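Local coordinates for protein putative N-acetylmuramoyl-L-alanine amidase,autolysin cwp6 (Peptoclostridium difficile, PDB 5J72) that probably cleaves the amide link between N-acetylmuramic acid and L-alanine in peptidoglycan as a zinc-dependent autolysin, and is anchored to the cell wall by its CWB2 module, at residues F141-E146 against I374-T379. Sequence-based numbering, arbitrary orientation.
Sequences FETAVE and IVDSIT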
# COMPACT_ATOMS: atom_id res chain seq x y z
N PHE A 141 3.46 8.24 18.52
CA PHE A 141 2.90 9.57 18.88
C PHE A 141 3.66 10.67 18.14
O PHE A 141 3.01 11.54 17.59
CB PHE A 141 3.00 9.83 20.40
CG PHE A 141 2.17 8.86 21.16
CD1 PHE A 141 0.83 9.11 21.40
CD2 PHE A 141 2.71 7.65 21.61
CE1 PHE A 141 0.02 8.17 22.06
CE2 PHE A 141 1.91 6.71 22.27
CZ PHE A 141 0.57 6.98 22.48
N GLU A 142 5.03 10.62 18.14
CA GLU A 142 5.78 11.66 17.44
C GLU A 142 5.65 11.51 15.96
O GLU A 142 5.72 12.52 15.25
CB GLU A 142 7.28 11.67 17.80
CG GLU A 142 7.57 12.05 19.24
CD GLU A 142 7.38 10.88 20.20
OE1 GLU A 142 7.36 9.71 19.76
OE2 GLU A 142 7.23 11.13 21.40
N THR A 143 5.50 10.27 15.46
CA THR A 143 5.34 10.11 14.02
C THR A 143 3.99 10.77 13.60
O THR A 143 3.98 11.44 12.56
CB THR A 143 5.37 8.62 13.63
OG1 THR A 143 6.72 8.23 13.68
CG2 THR A 143 4.88 8.35 12.17
N ALA A 144 2.90 10.59 14.39
CA ALA A 144 1.62 11.22 14.03
C ALA A 144 1.80 12.78 13.99
O ALA A 144 1.23 13.46 13.14
CB ALA A 144 0.54 10.84 15.02
N VAL A 145 2.62 13.31 14.88
CA VAL A 145 2.86 14.76 14.87
C VAL A 145 3.59 15.18 13.61
O VAL A 145 3.27 16.24 13.03
CB VAL A 145 3.65 15.16 16.15
CG1 VAL A 145 4.14 16.64 16.06
CG2 VAL A 145 2.73 15.00 17.39
N GLU A 146 4.59 14.38 13.13
CA GLU A 146 5.27 14.84 11.92
C GLU A 146 4.34 14.81 10.73
O GLU A 146 4.50 15.60 9.81
CB GLU A 146 6.51 13.99 11.63
CG GLU A 146 7.57 14.15 12.73
CD GLU A 146 8.00 15.64 12.87
OE1 GLU A 146 7.91 16.20 13.98
OE2 GLU A 146 8.39 16.23 11.86
N ILE A 374 -0.19 -1.44 13.00
CA ILE A 374 -1.35 -0.89 12.30
C ILE A 374 -1.36 0.67 12.39
O ILE A 374 -1.77 1.33 11.45
CB ILE A 374 -2.64 -1.40 13.02
CG1 ILE A 374 -2.77 -2.95 12.85
CG2 ILE A 374 -3.86 -0.67 12.47
CD1 ILE A 374 -2.98 -3.33 11.42
N VAL A 375 -0.89 1.21 13.53
CA VAL A 375 -1.10 2.64 13.80
C VAL A 375 -0.43 3.59 12.80
O VAL A 375 -1.04 4.61 12.53
CB VAL A 375 -0.63 2.94 15.24
CG1 VAL A 375 0.90 2.73 15.35
CG2 VAL A 375 -1.02 4.37 15.64
N ASP A 376 0.76 3.26 12.26
CA ASP A 376 1.40 4.24 11.36
C ASP A 376 0.56 4.40 10.10
O ASP A 376 0.56 5.48 9.51
CB ASP A 376 2.82 3.80 11.01
CG ASP A 376 3.85 4.13 12.11
OD1 ASP A 376 3.46 4.81 13.12
OD2 ASP A 376 5.01 3.71 11.99
N SER A 377 -0.10 3.31 9.63
CA SER A 377 -0.91 3.44 8.40
C SER A 377 -2.18 4.23 8.75
O SER A 377 -2.73 4.93 7.90
CB SER A 377 -1.29 2.07 7.86
OG SER A 377 -0.11 1.48 7.33
N ILE A 378 -2.67 4.09 9.99
CA ILE A 378 -3.87 4.86 10.37
C ILE A 378 -3.53 6.37 10.40
O ILE A 378 -4.25 7.16 9.83
CB ILE A 378 -4.33 4.44 11.81
CG1 ILE A 378 -4.97 3.05 11.77
CG2 ILE A 378 -5.41 5.40 12.32
CD1 ILE A 378 -5.22 2.56 13.18
N THR A 379 -2.40 6.74 11.04
CA THR A 379 -2.12 8.19 11.09
C THR A 379 -1.70 8.71 9.71
O THR A 379 -1.91 9.87 9.42
CB THR A 379 -1.09 8.49 12.16
OG1 THR A 379 0.10 7.71 11.87
CG2 THR A 379 -1.64 8.17 13.55
O HOH W 1 5.92 5.43 14.37
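Thr143 OG1 has three polar partners: the backbone N of Gly137 is hydrogen-bonded to it, the carbonyl O of Thr139 makes a weak bond with it, and one water lies 3.0 Å from the hydroxyl oxygen. That water passes the link on to the neighbouring helix, donating a hydrogen bond to Asp376 OD1 with its oxygen 2.8 Å from the carboxylate atom. Two buried polar side chains that do not bond each other directly are thus joined by a single solvent molecule, a neat instance of water completing a helix interface. The torsion of Thr143 (chi1 -76°) divides its two branches: OG1 sits beside the backbone N, where it meets the water and Gly137, while CG2 swings opposite that N and approaches Asp376 OD1 at 3.9 Å. The two side chains cross at about a right angle, and OD1, which takes the water's hydrogen bond, is also the carboxylate atom nearest to Thr143.

The apolar half of the contact lies where the backbones come nearest, with Ala144 CA and Thr379 CA 5.6 Å apart. Here the methyl Thr379 CG2 rests on Ala144 CB at 3.7 Å, consistent with the small alanine side chain allowing a close approach. Thr379 also packs on Ile184 and Leu186 of strand 184-187, and Phe141 and Val375 reach Leu186 as well, so that strand backs both helices. Helices 140-151 and 375-387 belong to the first and third CWB2 repeats, and their contact, an alanine-threonine methyl packing beside a water bridge, joins these two repeats within the cell-wall-anchoring module.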